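Local coordinates for abhydrolase domain-containing protein (Exiguobacterium antarcticum, PDB 5H3H), which is an esterase of the alpha/beta hydrolase fold, also classed as a perhydrolase, and probably cleaves esters through a serine nucleophile, at residues Gly94-Gly99 / Ser246-Phe251; Gly10-Val15 / Lys61-Ala66. All blocks are in the same frame, centred on the assembly; numbering follows the deposited sequence.

Contact 1. Residues Gly94-Gly99 / Ser246-Phe251; sequences GFSMGG and SGHGMF. With F50 (ethaneperoxoic acid), chain D.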
loop_
_atom_site.group_PDB
_atom_site.type_symbol
_atom_site.label_atom_id
_atom_site.label_comp_id
_atom_site.label_asym_id
_atom_site.label_seq_id
_atom_site.Cartn_x
_atom_site.Cartn_y
_atom_site.Cartn_z
ATOM N N GLY B 94 -11.084 -12.761 6.587
ATOM C CA GLY B 94 -11.003 -13.625 5.463
ATOM C C GLY B 94 -11.005 -15.071 5.905
ATOM O O GLY B 94 -10.216 -15.429 6.774
ATOM N N PHE B 95 -11.886 -15.860 5.324
ATOM C CA PHE B 95 -11.946 -17.319 5.598
ATOM C C PHE B 95 -11.361 -18.026 4.390
ATOM O O PHE B 95 -11.791 -17.809 3.254
ATOM C CB PHE B 95 -13.348 -17.773 5.839
ATOM C CG PHE B 95 -13.460 -19.294 6.030
ATOM C CD1 PHE B 95 -13.286 -19.861 7.295
ATOM C CD2 PHE B 95 -13.700 -20.144 4.933
ATOM C CE1 PHE B 95 -13.432 -21.243 7.482
ATOM C CE2 PHE B 95 -13.774 -21.539 5.115
ATOM C CZ PHE B 95 -13.614 -22.067 6.380
ATOM N N SER B 96 -10.352 -18.854 4.635
ATOM C CA SER B 96 -9.751 -19.678 3.636
ATOM C C SER B 96 -9.200 -18.862 2.452
ATOM O O SER B 96 -8.299 -18.061 2.689
ATOM C CB SER B 96 -10.723 -20.808 3.276
ATOM O OG SER B 96 -9.980 -21.886 2.788
ATOM N N MET B 97 -9.672 -19.056 1.233
ATOM C CA MET B 97 -9.196 -18.218 0.121
ATOM C C MET B 97 -9.353 -16.713 0.431
ATOM O O MET B 97 -8.531 -15.901 -0.001
ATOM C CB MET B 97 -9.951 -18.554 -1.160
ATOM C CG MET B 97 -9.344 -17.924 -2.421
ATOM S SD MET B 97 -10.197 -18.429 -3.915
ATOM C CE MET B 97 -11.862 -17.803 -3.616
ATOM N N GLY B 98 -10.383 -16.407 1.206
ATOM C CA GLY B 98 -10.686 -15.070 1.741
ATOM C C GLY B 98 -9.582 -14.470 2.567
ATOM O O GLY B 98 -9.263 -13.266 2.432
ATOM N N GLY B 99 -8.929 -15.320 3.336
ATOM C CA GLY B 99 -7.718 -14.979 4.036
ATOM C C GLY B 99 -6.617 -14.489 3.124
ATOM O O GLY B 99 -6.061 -13.409 3.344
ATOM N N SER B 246 -12.423 -28.376 15.773
ATOM C CA SER B 246 -12.884 -27.973 14.456
ATOM C C SER B 246 -11.960 -28.387 13.360
ATOM O O SER B 246 -10.748 -28.376 13.519
ATOM C CB SER B 246 -13.019 -26.438 14.367
ATOM O OG SER B 246 -13.949 -25.994 15.321
ATOM N N GLY B 247 -12.565 -28.692 12.232
ATOM C CA GLY B 247 -11.887 -28.805 10.992
ATOM C C GLY B 247 -11.834 -27.424 10.347
ATOM O O GLY B 247 -11.751 -26.358 11.012
ATOM N N HIS B 248 -11.925 -27.455 9.046
ATOM C CA HIS B 248 -11.875 -26.240 8.241
ATOM C C HIS B 248 -13.075 -25.369 8.585
ATOM O O HIS B 248 -12.911 -24.225 8.992
ATOM C CB HIS B 248 -11.878 -26.637 6.807
ATOM C CG HIS B 248 -11.564 -25.530 5.861
ATOM N ND1 HIS B 248 -10.521 -24.662 6.072
ATOM C CD2 HIS B 248 -12.093 -25.205 4.659
ATOM C CE1 HIS B 248 -10.430 -23.833 5.050
ATOM N NE2 HIS B 248 -11.343 -24.161 4.153
ATOM N N GLY B 249 -14.240 -25.972 8.595
ATOM C CA GLY B 249 -15.472 -25.242 8.818
ATOM C C GLY B 249 -15.759 -24.941 10.248
ATOM O O GLY B 249 -16.786 -25.361 10.754
ATOM N N MET B 250 -14.887 -24.170 10.924
ATOM C CA MET B 250 -15.159 -23.869 12.330
ATOM C C MET B 250 -16.445 -23.133 12.577
ATOM O O MET B 250 -17.002 -23.170 13.678
ATOM C CB MET B 250 -14.026 -23.161 13.022
ATOM C CG MET B 250 -13.426 -21.944 12.386
ATOM S SD MET B 250 -11.624 -21.841 12.771
ATOM C CE MET B 250 -11.287 -21.282 11.124
ATOM N N PHE B 251 -16.891 -22.404 11.560
ATOM C CA PHE B 251 -18.094 -21.578 11.701
ATOM C C PHE B 251 -19.355 -22.412 11.967
ATOM O O PHE B 251 -20.352 -21.857 12.436
ATOM C CB PHE B 251 -18.222 -20.656 10.509
ATOM C CG PHE B 251 -18.329 -21.373 9.210
ATOM C CD1 PHE B 251 -19.559 -21.804 8.746
ATOM C CD2 PHE B 251 -17.200 -21.569 8.430
ATOM C CE1 PHE B 251 -19.682 -22.497 7.525
ATOM C CE2 PHE B 251 -17.311 -22.259 7.231
ATOM C CZ PHE B 251 -18.548 -22.682 6.767
HETATM C C F50 D . -10.824 -22.588 0.562
HETATM O OX1 F50 D . -13.120 -22.830 1.668
HETATM O O F50 D . -10.983 -21.441 0.201
HETATM O OXT F50 D . -11.714 -23.090 1.623
HETATM C CH3 F50 D . -9.750 -23.442 -0.053
#

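Contact 2. Residues Gly10-Val15 / Lys61-Ala66; sequences GTKIYV and KSDAPA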
loop_
_atom_site.group_PDB
_atom_site.type_symbol
_atom_site.label_atom_id
_atom_site.label_comp_id
_atom_site.label_asym_id
_atom_site.label_seq_id
_atom_site.Cartn_x
_atom_site.Cartn_y
_atom_site.Cartn_z
ATOM N N GLY B 10 -15.118 -3.369 -14.744
ATOM C CA GLY B 10 -16.573 -3.255 -14.975
ATOM C C GLY B 10 -17.427 -4.415 -14.474
ATOM O O GLY B 10 -18.662 -4.305 -14.444
ATOM N N THR B 11 -16.802 -5.535 -14.109
ATOM C CA THR B 11 -17.551 -6.661 -13.518
ATOM C C THR B 11 -18.410 -6.131 -12.349
ATOM O O THR B 11 -17.884 -5.354 -11.554
ATOM C CB THR B 11 -16.568 -7.689 -12.918
ATOM O OG1 THR B 11 -15.613 -8.098 -13.892
ATOM C CG2 THR B 11 -17.313 -8.940 -12.433
ATOM N N LYS B 12 -19.681 -6.507 -12.247
ATOM C CA LYS B 12 -20.546 -6.133 -11.094
ATOM C C LYS B 12 -20.409 -7.095 -9.880
ATOM O O LYS B 12 -20.731 -8.295 -9.997
ATOM C CB LYS B 12 -22.017 -6.125 -11.507
ATOM C CG LYS B 12 -22.362 -5.092 -12.561
ATOM C CD LYS B 12 -23.862 -4.913 -12.726
ATOM C CE LYS B 12 -24.532 -6.178 -13.287
ATOM N NZ LYS B 12 -25.662 -6.631 -12.411
ATOM N N ILE B 13 -20.026 -6.550 -8.712
ATOM C CA ILE B 13 -19.760 -7.330 -7.487
ATOM C C ILE B 13 -20.938 -7.166 -6.556
ATOM O O ILE B 13 -21.229 -6.060 -6.133
ATOM C CB ILE B 13 -18.462 -6.837 -6.751
ATOM C CG1 ILE B 13 -17.249 -6.851 -7.665
ATOM C CG2 ILE B 13 -18.168 -7.678 -5.511
ATOM C CD1 ILE B 13 -16.944 -8.202 -8.284
ATOM N N TYR B 14 -21.595 -8.263 -6.181
ATOM C CA TYR B 14 -22.700 -8.204 -5.239
ATOM C C TYR B 14 -22.144 -8.046 -3.842
ATOM O O TYR B 14 -21.174 -8.705 -3.496
ATOM C CB TYR B 14 -23.538 -9.472 -5.301
ATOM C CG TYR B 14 -24.689 -9.439 -4.359
ATOM C CD1 TYR B 14 -25.780 -8.644 -4.625
ATOM C CD2 TYR B 14 -24.665 -10.161 -3.168
ATOM C CE1 TYR B 14 -26.838 -8.585 -3.752
ATOM C CE2 TYR B 14 -25.712 -10.110 -2.274
ATOM C CZ TYR B 14 -26.804 -9.303 -2.572
ATOM O OH TYR B 14 -27.899 -9.215 -1.738
ATOM N N VAL B 15 -22.776 -7.200 -3.041
ATOM C CA VAL B 15 -22.441 -7.039 -1.640
ATOM C C VAL B 15 -23.722 -7.021 -0.801
ATOM O O VAL B 15 -24.647 -6.233 -1.065
ATOM C CB VAL B 15 -21.704 -5.697 -1.396
ATOM C CG1 VAL B 15 -21.287 -5.612 0.068
ATOM C CG2 VAL B 15 -20.501 -5.567 -2.281
ATOM N N LYS B 61 -24.255 -13.961 -6.124
ATOM C CA LYS B 61 -25.077 -13.156 -7.046
ATOM C C LYS B 61 -24.236 -12.210 -7.930
ATOM O O LYS B 61 -24.752 -11.382 -8.706
ATOM C CB LYS B 61 -26.074 -12.420 -6.203
ATOM C CG LYS B 61 -26.885 -13.395 -5.354
ATOM C CD LYS B 61 -27.861 -12.716 -4.421
ATOM C CE LYS B 61 -28.944 -11.966 -5.183
ATOM N NZ LYS B 61 -29.521 -12.691 -6.367
ATOM N N SER B 62 -22.928 -12.345 -7.839
ATOM C CA SER B 62 -22.027 -11.494 -8.654
ATOM C C SER B 62 -21.990 -11.990 -10.098
ATOM O O SER B 62 -22.257 -13.170 -10.329
ATOM C CB SER B 62 -20.650 -11.475 -8.035
ATOM O OG SER B 62 -20.727 -10.805 -6.763
ATOM N N ASP B 63 -21.622 -11.101 -11.033
ATOM C CA ASP B 63 -21.191 -11.467 -12.392
ATOM C C ASP B 63 -19.999 -12.427 -12.336
ATOM O O ASP B 63 -19.188 -12.381 -11.389
ATOM C CB ASP B 63 -20.730 -10.227 -13.237
ATOM C CG ASP B 63 -21.846 -9.183 -13.503
ATOM O OD1 ASP B 63 -23.019 -9.375 -13.067
ATOM O OD2 ASP B 63 -21.497 -8.135 -14.129
ATOM N N ALA B 64 -19.862 -13.279 -13.350
ATOM C CA ALA B 64 -18.763 -14.249 -13.392
ATOM C C ALA B 64 -18.067 -14.039 -14.748
ATOM O O ALA B 64 -18.370 -14.706 -15.728
ATOM C CB ALA B 64 -19.263 -15.677 -13.227
ATOM N N PRO B 65 -17.177 -13.063 -14.823
ATOM C CA PRO B 65 -16.372 -12.906 -16.028
ATOM C C PRO B 65 -15.399 -14.049 -16.277
ATOM O O PRO B 65 -15.217 -14.965 -15.446
ATOM C CB PRO B 65 -15.576 -11.618 -15.730
ATOM C CG PRO B 65 -15.388 -11.658 -14.269
ATOM C CD PRO B 65 -16.684 -12.194 -13.726
ATOM N N ALA B 66 -14.713 -13.949 -17.410
ATOM C CA ALA B 66 -13.828 -14.985 -17.892
ATOM C C ALA B 66 -12.586 -15.060 -17.066
ATOM O O ALA B 66 -12.071 -16.149 -16.797
ATOM C CB ALA B 66 -13.490 -14.722 -19.358
#

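Contact 1. Residues Gly94-Gly99 / Ser246-Phe251
The ring of Phe95 overlaps the ring of His248 obliquely. Its CZ sits over the centre of the imidazole, 3.7 Å above the plane, and the two planes meet at 43°. The CE1 edge of the same phenyl ring lies 3.4 Å from His248 O, close to the ring plane. Over one face of Phe95 comes the edge of Phe251, a T-shaped pair with planes at 82° and centroids 5.4 Å apart. Phe95 holds CG anti to its backbone N, which sends the ring across to the loop of 246-251. Met250 CE touches Phe95 CE1, and Phe258 of helix 255-267 packs on Met250 and Phe251.

The polar half of the contact lies at the imidazole edge. Ser96 OG is 3.0 Å from His248 NE2, near the ring plane. His248 NE2 donates an almost straight hydrogen bond to OXT of the bound ethaneperoxoic acid, 2.8 Å long at 175°. The ligand oxygen O takes a hydrogen bond from Met97 N at 2.9 Å. Ser96 OG lies 2.5 Å from the ligand atom C, too short for a plain contact, and its nature is unclear. The other ring nitrogen, ND1, is hydrogen-bonded to Asp220 OD2, which helps fix the ring's rotation.

Ser96 stands between strand 90-95 and helix 97-109 with a positive phi, as in the nucleophile elbow of alpha/beta hydrolases. Gly94, Ser96 and Gly98 fit its GxSxG pattern. Ser96, His248 and Asp220 are placed as in a Ser-His-Asp triad, which is probably catalytic. Trp30 N is also hydrogen-bonded to the ligand. Together with the Met97 N bond, this is consistent with an oxyanion hole, though the part of Trp30 is less certain.

Contact 2. Residues Gly10-Val15 / Lys61-Ala66
Tyr14 and Lys61 lie side by side and point the same way. The lysine chain runs over one face of the tyrosine ring, with Lys61 CB 3.8 Å from Tyr14 CG. Further out, Lys61 CD makes a CH-pi contact, 4.1 Å from the centroid of the Tyr14 ring. The ammonium group is farther off and adds at most a weak cation-pi attraction. Tyr14 reaches this place with CG turned away from its backbone N, chi1 -179°. Its hydroxyl is hydrogen-bonded to Glu16 OE1, and Phe4 meets the ring edge-to-face.

Lys12 and Asp63 are set at a slant to each other. Lys12 N donates to Asp63 OD2 at 3.1 Å, reaching it from above the carboxylate plane, 65° out of it. In return Asp63 N donates to Lys12 O, nearly along the C=O axis. Lys12 bends at its outer torsions, and Lys12 NZ stays 3.9 Å from Asp63 OD1, a long salt bridge.

Ser62 OG accepts from Tyr14 N in a short bond of 2.7 Å at 164°. The same oxygen is hydrogen-bonded to Asp55 O, so it bridges two pieces of backbone. Thr11 and Pro65 close the other end at about a right angle, with Thr11 CG2 3.6 Å from Pro65 CD. Thr11 CG2 also passes Asp63 CB, while Thr11 OG1 is hydrogen-bonded to Asp9 OD1.

The contact pins the loop between strand 50-54 and helix 71-85 against the start of strand 12-18. The two segments run in nearly opposite directions, yet two of their three cross-bonds end on side-chain oxygens. Ser62 and Asp63 thus stand in for the main-chain acceptors that a regular strand partner would offer.

Contact 2 is complete in the chain before contact 1 begins, so the two are in series. Their centres are about 23 Å apart and their nearest atoms about 12 Å, and they do not touch. Both reach the same mixed eight-stranded sheet. Contact 1 is buried near the middle of the chain, at the end of strand 90-95, where the loop before helix 250-253 meets it. Contact 2 sits about 17 Å from the chain centre, toward the edge of the sheet, on strand 12-18, next to outermost strand 4-6. One contact thus forms part of the ligand pocket, while the other fastens a peripheral loop to the sheet.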